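Local coordinates for pilus assembly protein CpaE (PDB 4N0P) that takes part in pilus assembly and is probably an ATP-binding protein of the CpaE-like family, represented here by its receiver-like domain, at residues Ala27-Ala30 / Thr34-Leu37; Ile53-Gly58 / Val63-Asn68; Leu89-Ala94 / Met119-Ser124; Ile38-Ala43 / Leu131-Val136. All coordinates share one frame; numbering follows the deposited sequence.

Contact 1: Ala27-Ala30 / Thr34-Leu37; sequences AFCA and TAAL
The thiol of Cys29 lies against the first turn of helix 32-42, with SG 3.7 Å from CA of Ala35. The sulfur rests beside the N-CA bond of Ala35, 3.9 Å from the Ala35 N, and it meets a methyl group from each of Thr34 and Ala35. CG2 of Thr34 comes to 3.9 Å from Cys29 SG, while the CB of Ala35 is a looser neighbour at 4.2 Å from the same SG. Contact is therefore by van der Waals packing of one sulfur on a small, largely apolar patch.

Thr34 divides its two branches between different jobs. Its CG2 stands anti to the backbone N, which turns the methyl to the sulfur, and OG1 (chi1 -57°) is directed to Glu78 and Gln129, with both of which it is hydrogen-bonded. Glu78 also accepts a hydrogen bond from the Ala30 N, so this one carboxylate fastens the loop after the strand as well as the helix. The backbone of Cys29 is held by bonds to Arg55 and Gly58.

The contact belongs to the beta-alpha-beta unit made of strand 24-28, helix 32-42 and strand 51-55. Val54 of the neighbouring strand touches both Cys29 and Ala35, and Ile38, one turn further along the helix, continues the packing under Ala27 and Cys29.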
# COMPACT_ATOMS: atom_id res chain seq x y z
N ALA A 27 -3.04 2.59 5.45
CA ALA A 27 -3.22 2.98 4.07
C ALA A 27 -3.45 4.49 4.03
O ALA A 27 -4.35 5.00 4.67
CB ALA A 27 -4.42 2.21 3.46
N PHE A 28 -2.60 5.21 3.34
CA PHE A 28 -2.72 6.67 3.17
C PHE A 28 -3.20 6.90 1.79
O PHE A 28 -2.39 6.85 0.86
CB PHE A 28 -1.37 7.39 3.43
CG PHE A 28 -0.94 7.37 4.87
CD1 PHE A 28 -0.27 6.28 5.40
CD2 PHE A 28 -1.16 8.48 5.69
CE1 PHE A 28 0.12 6.26 6.74
CE2 PHE A 28 -0.76 8.46 7.02
CZ PHE A 28 -0.14 7.34 7.54
N CYS A 29 -4.52 7.06 1.62
CA CYS A 29 -5.16 7.23 0.30
C CYS A 29 -5.28 8.68 -0.08
O CYS A 29 -5.37 9.55 0.78
CB CYS A 29 -6.52 6.54 0.26
SG CYS A 29 -6.51 4.86 0.91
N ALA A 30 -5.36 8.92 -1.37
CA ALA A 30 -5.54 10.27 -1.91
C ALA A 30 -6.84 10.37 -2.69
O ALA A 30 -7.30 11.48 -2.98
CB ALA A 30 -4.35 10.63 -2.81
N THR A 34 -10.17 4.70 -3.80
CA THR A 34 -9.13 3.84 -3.24
C THR A 34 -9.45 3.56 -1.76
O THR A 34 -9.34 2.41 -1.34
CB THR A 34 -7.77 4.51 -3.40
OG1 THR A 34 -7.56 4.77 -4.79
CG2 THR A 34 -6.61 3.69 -2.80
N ALA A 35 -9.85 4.61 -0.99
CA ALA A 35 -10.19 4.44 0.43
C ALA A 35 -11.33 3.44 0.57
O ALA A 35 -11.21 2.53 1.38
CB ALA A 35 -10.59 5.79 1.05
N ALA A 36 -12.37 3.55 -0.27
CA ALA A 36 -13.53 2.64 -0.24
C ALA A 36 -13.14 1.19 -0.56
O ALA A 36 -13.60 0.28 0.11
CB ALA A 36 -14.59 3.12 -1.22
N LEU A 37 -12.25 1.00 -1.54
CA LEU A 37 -11.76 -0.31 -1.95
C LEU A 37 -10.97 -0.97 -0.82
O LEU A 37 -11.15 -2.14 -0.56
CB LEU A 37 -10.85 -0.13 -3.19
CG LEU A 37 -9.94 -1.29 -3.51
CD1 LEU A 37 -10.65 -2.31 -4.35
CD2 LEU A 37 -8.66 -0.78 -4.17

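Contact 2: Ile53-Gly58 / Val63-Asn68; sequences IVRDGG and VDYYQN
The guanidinium of Arg55 is layered between two side chains. Over one face stands the phenol end of Tyr65, whose CZ is 3.6 Å above the plane and over its centre; on the opposite face CG2 of Ile53 is centred at the same height. The ring of Tyr65 is tilted 32° from the guanidinium plane, so the two groups overlap without a parallel stack. At the ring edge, in its plane, lies CD1 of Tyr66.

The touching is concentrated at the outer end of the phenol. Tyr65 OH approaches Arg55 NH2 to 2.9 Å, but it does so from above the guanidinium, and the poor angle rules out counting the pair as a hydrogen bond. Further back, NE of Arg55 passes 3.6 Å from CE2 of Tyr65, and Arg55 CD lies 3.9 Å from the same ring carbon. Arg55 reaches this position with its chain extended from CG to NE, whereas the Tyr65 ring, its CG anti to the backbone N (chi1 -162°), swings across it at about a right angle.

Just beyond the ring the helix gives way, and Gln67 NE2 bonds back to Val63 O at 2.9 Å, reaching that carbonyl from above its plane.

This is a surface contact between the edge strand 51-55 and the end of helix 58-65, which follows it in the chain. Phe28 on the adjacent strand 24-28 lies beneath, touching Arg55 and meeting the Tyr65 ring edge-to-face, while Val63 and Tyr66 turn to helix 83-94.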
# COMPACT_ATOMS: atom_id res chain seq x y z
N ILE A 53 -5.83 0.44 9.00
CA ILE A 53 -6.26 1.82 9.26
C ILE A 53 -6.12 2.61 7.99
O ILE A 53 -5.03 2.70 7.41
CB ILE A 53 -5.42 2.48 10.40
CG1 ILE A 53 -5.47 1.66 11.71
CG2 ILE A 53 -5.93 3.92 10.66
CD1 ILE A 53 -4.27 2.00 12.60
N VAL A 54 -7.26 3.20 7.53
CA VAL A 54 -7.24 4.01 6.33
C VAL A 54 -7.14 5.52 6.76
O VAL A 54 -7.85 5.97 7.67
CB VAL A 54 -8.46 3.64 5.44
CG1 VAL A 54 -8.47 4.45 4.15
CG2 VAL A 54 -8.42 2.16 5.10
N ARG A 55 -6.13 6.22 6.23
CA ARG A 55 -5.90 7.64 6.55
C ARG A 55 -5.94 8.48 5.28
O ARG A 55 -5.80 7.95 4.17
CB ARG A 55 -4.60 7.84 7.34
CG ARG A 55 -4.69 7.30 8.76
CD ARG A 55 -3.40 7.47 9.50
NE ARG A 55 -3.58 7.10 10.90
CZ ARG A 55 -3.07 6.03 11.47
NH1 ARG A 55 -2.32 5.19 10.77
NH2 ARG A 55 -3.32 5.77 12.74
N ASP A 56 -6.16 9.80 5.43
CA ASP A 56 -6.24 10.71 4.29
C ASP A 56 -4.92 11.45 4.13
O ASP A 56 -4.06 11.38 5.01
CB ASP A 56 -7.41 11.71 4.46
CG ASP A 56 -7.32 12.61 5.69
OD1 ASP A 56 -6.71 12.19 6.70
OD2 ASP A 56 -7.91 13.72 5.65
N GLY A 57 -4.80 12.18 3.03
CA GLY A 57 -3.62 12.99 2.77
C GLY A 57 -2.54 12.34 1.96
O GLY A 57 -1.48 12.94 1.78
N GLY A 58 -2.79 11.10 1.52
CA GLY A 58 -1.89 10.32 0.68
C GLY A 58 -0.45 10.18 1.15
O GLY A 58 -0.17 10.30 2.34
N VAL A 63 4.58 10.54 4.81
CA VAL A 63 5.94 11.02 5.11
C VAL A 63 5.92 11.84 6.42
O VAL A 63 6.79 11.65 7.28
CB VAL A 63 6.51 11.81 3.92
CG1 VAL A 63 7.83 12.51 4.29
CG2 VAL A 63 6.71 10.87 2.72
N ASP A 64 4.91 12.71 6.58
CA ASP A 64 4.78 13.52 7.79
C ASP A 64 4.50 12.66 9.02
O ASP A 64 5.14 12.86 10.06
CB ASP A 64 3.67 14.58 7.61
CG ASP A 64 3.93 15.58 6.49
OD1 ASP A 64 5.11 15.90 6.24
OD2 ASP A 64 2.95 16.05 5.88
N TYR A 65 3.56 11.68 8.90
CA TYR A 65 3.13 10.77 9.98
C TYR A 65 4.32 10.02 10.61
O TYR A 65 4.37 9.85 11.83
CB TYR A 65 2.12 9.71 9.44
CG TYR A 65 1.31 9.02 10.51
CD1 TYR A 65 1.75 7.83 11.10
CD2 TYR A 65 0.07 9.51 10.90
CE1 TYR A 65 1.04 7.22 12.12
CE2 TYR A 65 -0.67 8.89 11.92
CZ TYR A 65 -0.16 7.76 12.55
OH TYR A 65 -0.90 7.16 13.54
N TYR A 66 5.23 9.50 9.77
CA TYR A 66 6.31 8.63 10.24
C TYR A 66 7.57 9.37 10.69
O TYR A 66 8.55 8.74 11.08
CB TYR A 66 6.63 7.54 9.21
CG TYR A 66 5.43 6.64 8.97
CD1 TYR A 66 4.84 5.92 10.02
CD2 TYR A 66 4.89 6.49 7.69
CE1 TYR A 66 3.74 5.09 9.81
CE2 TYR A 66 3.76 5.67 7.47
CZ TYR A 66 3.20 4.98 8.54
OH TYR A 66 2.12 4.16 8.32
N GLN A 67 7.53 10.72 10.71
CA GLN A 67 8.65 11.49 11.25
C GLN A 67 8.75 11.20 12.74
O GLN A 67 9.86 11.04 13.25
CB GLN A 67 8.46 13.00 11.02
CG GLN A 67 8.48 13.42 9.55
CD GLN A 67 9.73 13.00 8.82
OE1 GLN A 67 10.86 13.18 9.31
NE2 GLN A 67 9.55 12.40 7.64
N ASN A 68 7.59 11.06 13.40
CA ASN A 68 7.44 10.81 14.83
C ASN A 68 6.89 9.40 15.21
O ASN A 68 7.17 8.96 16.32
CB ASN A 68 6.55 11.88 15.44
CG ASN A 68 5.25 12.12 14.72
OD1 ASN A 68 4.30 11.36 14.85
ND2 ASN A 68 5.18 13.22 13.97

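Contact 3: Leu89-Ala94 / Met119-Ser124; sequences LLDSLA and MRRGVS
Asp91 and Arg121 meet nearly at right angles as chains, yet their flat ends are nearly parallel, 12° apart, but stepped: the carboxylate lies out of the guanidinium plane, so OD1 comes obliquely to NH1. The salt bridge is one-sided: OD1 of Asp91 lies 2.7 Å from Arg121 NH1, whereas OD2 of Asp91 stays 3.4 Å from that nitrogen, so the charges are not paired in the two-pronged fashion. Arg121 bends at chi2 (-149°) and is otherwise stretched out, which carries its NH1 across to the neighbouring helix.

The guanidinium has further partners. Its NE makes a salt bridge with Glu117, one turn back, and NH1 adds a weak hydrogen bond to the Leu87 carbonyl. Two acidic side chains, one from each helix, thus share one arginine, which probably limits its swing at the solvent-facing side of the contact.

On the inner side the contact is apolar: CD1 of Leu90 touches CG2 of Val123 at 4.2 Å, and Leu118 packs against both residues. Val123 also reaches Val105 on strand 102-107, linking this pair to the sheet.

Gly122, with phi 93°, ends helix 112-120 in a Schellman motif, and Gly122 N bonds to Met119 O at 3.1 Å. The chain can then reverse and enter strand 125-128. The arrangement, adjacent helices packed on one face of a parallel sheet with strand order 2-1-3-4-5, is that of the receiver-domain fold of response regulators.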
# COMPACT_ATOMS: atom_id res chain seq x y z
N LEU A 89 8.87 11.72 -3.10
CA LEU A 89 8.26 11.47 -1.80
C LEU A 89 8.59 10.07 -1.29
O LEU A 89 8.73 9.89 -0.08
CB LEU A 89 6.75 11.68 -1.87
CG LEU A 89 6.27 13.14 -2.00
CD1 LEU A 89 4.85 13.18 -2.49
CD2 LEU A 89 6.37 13.86 -0.70
N LEU A 90 8.77 9.08 -2.20
CA LEU A 90 9.15 7.72 -1.78
C LEU A 90 10.57 7.71 -1.19
O LEU A 90 10.82 6.97 -0.23
CB LEU A 90 9.02 6.70 -2.92
CG LEU A 90 7.59 6.27 -3.25
CD1 LEU A 90 7.56 5.48 -4.50
CD2 LEU A 90 6.96 5.45 -2.14
N ASP A 91 11.46 8.57 -1.72
CA ASP A 91 12.82 8.74 -1.18
C ASP A 91 12.72 9.26 0.28
O ASP A 91 13.37 8.72 1.18
CB ASP A 91 13.64 9.73 -2.06
CG ASP A 91 14.11 9.24 -3.43
OD1 ASP A 91 14.23 8.01 -3.61
OD2 ASP A 91 14.37 10.10 -4.30
N SER A 92 11.83 10.25 0.53
CA SER A 92 11.59 10.80 1.87
C SER A 92 10.96 9.74 2.80
O SER A 92 11.33 9.65 3.97
CB SER A 92 10.67 12.01 1.78
OG SER A 92 11.27 13.05 1.03
N LEU A 93 10.04 8.92 2.26
CA LEU A 93 9.41 7.85 3.05
C LEU A 93 10.44 6.80 3.45
O LEU A 93 10.45 6.38 4.61
CB LEU A 93 8.25 7.19 2.26
CG LEU A 93 7.47 6.09 2.98
CD1 LEU A 93 6.72 6.65 4.18
CD2 LEU A 93 6.49 5.38 2.03
N ALA A 94 11.32 6.42 2.52
CA ALA A 94 12.36 5.39 2.78
C ALA A 94 13.24 5.78 3.95
O ALA A 94 13.66 4.90 4.69
CB ALA A 94 13.21 5.16 1.53
N MET A 119 9.99 -0.95 -8.50
CA MET A 119 10.50 -2.28 -8.14
C MET A 119 11.99 -2.19 -7.79
O MET A 119 12.41 -2.79 -6.81
CB MET A 119 10.25 -3.29 -9.27
CG MET A 119 8.79 -3.64 -9.49
SD MET A 119 7.82 -4.19 -8.02
CE MET A 119 6.94 -2.68 -7.62
N ARG A 120 12.76 -1.39 -8.55
CA ARG A 120 14.19 -1.16 -8.30
C ARG A 120 14.41 -0.50 -6.92
O ARG A 120 15.41 -0.81 -6.26
CB ARG A 120 14.79 -0.29 -9.40
CG ARG A 120 16.30 -0.38 -9.50
CD ARG A 120 16.85 0.61 -10.52
NE ARG A 120 16.59 2.01 -10.16
CZ ARG A 120 17.36 2.74 -9.36
NH1 ARG A 120 18.46 2.23 -8.83
NH2 ARG A 120 17.04 4.00 -9.09
N ARG A 121 13.48 0.39 -6.50
CA ARG A 121 13.57 1.08 -5.21
C ARG A 121 13.15 0.19 -4.03
O ARG A 121 13.27 0.61 -2.87
CB ARG A 121 12.71 2.34 -5.22
CG ARG A 121 13.20 3.33 -6.23
CD ARG A 121 12.93 4.73 -5.80
NE ARG A 121 13.43 5.65 -6.82
CZ ARG A 121 13.29 6.96 -6.77
NH1 ARG A 121 12.65 7.53 -5.77
NH2 ARG A 121 13.78 7.71 -7.75
N GLY A 122 12.66 -1.03 -4.30
CA GLY A 122 12.26 -1.94 -3.24
C GLY A 122 10.80 -1.89 -2.85
O GLY A 122 10.42 -2.51 -1.86
N VAL A 123 9.96 -1.17 -3.64
CA VAL A 123 8.50 -1.16 -3.44
C VAL A 123 8.02 -2.60 -3.69
O VAL A 123 8.43 -3.23 -4.67
CB VAL A 123 7.81 -0.11 -4.36
CG1 VAL A 123 6.29 -0.31 -4.39
CG2 VAL A 123 8.16 1.33 -3.93
N SER A 124 7.19 -3.13 -2.75
CA SER A 124 6.75 -4.52 -2.79
C SER A 124 5.78 -4.80 -3.91
O SER A 124 5.89 -5.85 -4.54
CB SER A 124 6.12 -4.94 -1.47
OG SER A 124 7.12 -5.02 -0.47

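Contact 4: Ile38-Ala43 / Leu131-Val136; sequences IEKAAA and LGPLQV
Helix 32-42 and the beginning of helix 133-144 come close at Ala41 and Pro133, whose CA atoms are 4.6 Å apart. Such proximity is allowed by the small alanine. Gly132 occupies the N-cap position, and its carbonyl accepts weak bonds from the Gln135 and Val136 amides as the new helix starts; in return Gln135 folds OE1 back toward the Gly132 N, a weak bond of 3.1 Å with an angle of 121° at the hydrogen.

Ala41 CB is the central point of the side-chain packing. It rests 3.8 Å from CG1 of Val136 and 4.3 Å from CB of Pro133, with the Pro133 carbonyl oxygen 4.0 Å from the same Ala41 methyl. Val136 presents CG1 because that branch stands anti to its backbone N (chi1 170°). In the receiver-like fold, the first and last helices share one face of the parallel sheet, and this is where they join, with 87 residues between the two segments.

Toward solvent, the aliphatic part of Lys40 runs slantwise past the CG corner of the proline ring, at its edge: Lys40 CD is 3.9 Å from Pro133 CG, and Lys40 CB is 4.0 Å from that same ring carbon. The lysine bends at chi3 (-91°), and its end leads away from the contact. Deeper in, Leu37 touches Leu131, Pro133 and Val136, and Ile38 faces the sheet at Thr52 and Val54.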
# COMPACT_ATOMS: atom_id res chain seq x y z
N ILE A 38 -10.07 -0.21 -0.17
CA ILE A 38 -9.23 -0.77 0.90
C ILE A 38 -10.12 -1.10 2.10
O ILE A 38 -9.97 -2.17 2.69
CB ILE A 38 -8.06 0.18 1.23
CG1 ILE A 38 -7.10 0.22 -0.02
CG2 ILE A 38 -7.31 -0.31 2.51
CD1 ILE A 38 -6.00 1.29 0.04
N GLU A 39 -11.11 -0.23 2.41
CA GLU A 39 -12.04 -0.50 3.51
C GLU A 39 -12.87 -1.77 3.23
O GLU A 39 -13.07 -2.60 4.13
CB GLU A 39 -12.94 0.71 3.75
CG GLU A 39 -12.22 1.88 4.43
CD GLU A 39 -11.97 1.86 5.94
OE1 GLU A 39 -11.91 0.76 6.53
OE2 GLU A 39 -11.75 2.96 6.51
N LYS A 40 -13.26 -1.99 1.97
CA LYS A 40 -13.98 -3.20 1.56
C LYS A 40 -13.10 -4.43 1.72
O LYS A 40 -13.54 -5.43 2.26
CB LYS A 40 -14.46 -3.06 0.11
CG LYS A 40 -15.84 -3.63 -0.13
CD LYS A 40 -16.35 -3.32 -1.54
CE LYS A 40 -17.14 -2.02 -1.65
NZ LYS A 40 -17.79 -1.87 -2.97
N ALA A 41 -11.83 -4.35 1.28
CA ALA A 41 -10.86 -5.44 1.45
C ALA A 41 -10.64 -5.72 2.95
O ALA A 41 -10.65 -6.87 3.36
CB ALA A 41 -9.54 -5.07 0.77
N ALA A 42 -10.48 -4.67 3.77
CA ALA A 42 -10.24 -4.81 5.22
C ALA A 42 -11.41 -5.51 5.93
O ALA A 42 -11.18 -6.13 6.97
CB ALA A 42 -10.03 -3.43 5.84
N ALA A 43 -12.65 -5.38 5.41
CA ALA A 43 -13.85 -6.00 5.99
C ALA A 43 -14.02 -7.47 5.56
O ALA A 43 -14.90 -8.15 6.09
CB ALA A 43 -15.09 -5.22 5.59
N LEU A 131 -9.27 -1.62 -9.40
CA LEU A 131 -9.02 -2.88 -8.70
C LEU A 131 -10.26 -3.35 -8.00
O LEU A 131 -11.09 -2.52 -7.64
CB LEU A 131 -7.98 -2.62 -7.59
CG LEU A 131 -6.56 -2.37 -7.94
CD1 LEU A 131 -6.04 -1.18 -7.16
CD2 LEU A 131 -5.72 -3.59 -7.63
N GLY A 132 -10.31 -4.64 -7.70
CA GLY A 132 -11.36 -5.20 -6.87
C GLY A 132 -10.78 -5.57 -5.50
O GLY A 132 -9.57 -5.78 -5.37
N PRO A 133 -11.61 -5.69 -4.44
CA PRO A 133 -11.07 -6.05 -3.11
C PRO A 133 -10.27 -7.35 -3.10
O PRO A 133 -9.26 -7.42 -2.40
CB PRO A 133 -12.34 -6.20 -2.25
CG PRO A 133 -13.33 -5.32 -2.93
CD PRO A 133 -13.07 -5.49 -4.39
N LEU A 134 -10.68 -8.38 -3.90
CA LEU A 134 -9.93 -9.65 -3.97
C LEU A 134 -8.50 -9.41 -4.51
O LEU A 134 -7.55 -10.03 -4.04
CB LEU A 134 -10.68 -10.70 -4.82
CG LEU A 134 -10.02 -12.09 -4.97
CD1 LEU A 134 -9.82 -12.78 -3.61
CD2 LEU A 134 -10.85 -12.98 -5.89
N GLN A 135 -8.33 -8.45 -5.44
CA GLN A 135 -7.00 -8.16 -5.96
C GLN A 135 -6.11 -7.58 -4.85
O GLN A 135 -4.93 -7.92 -4.80
CB GLN A 135 -7.07 -7.20 -7.17
CG GLN A 135 -7.54 -7.87 -8.47
CD GLN A 135 -8.96 -8.42 -8.41
OE1 GLN A 135 -9.92 -7.70 -8.11
NE2 GLN A 135 -9.13 -9.71 -8.67
N VAL A 136 -6.68 -6.75 -3.94
CA VAL A 136 -5.94 -6.18 -2.81
C VAL A 136 -5.55 -7.30 -1.83
O VAL A 136 -4.40 -7.35 -1.40
CB VAL A 136 -6.73 -5.04 -2.11
CG1 VAL A 136 -6.08 -4.61 -0.77
CG2 VAL A 136 -6.85 -3.85 -3.05

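How the contacts relate
From the N terminus, contact 1 closes a short loop between strand 24-28 and helix 32-42. The same helix continues into contact 4, whose partner arrives only with the last helix, so contact 4 spans a long loop that encloses contacts 2 and 3. Contact 2 then closes strand 51-55 onto helix 58-65, and contact 3, later in series, joins helix 83-94 to the end of helix 112-120. Contacts 1 and 2 are linked through neighbouring sheet strands, and Val63 and Tyr66 carry contact 2 onto contact 3. Contacts 3 and 4 stand on opposite sides of the chain's centre, their centres about 23 Å apart.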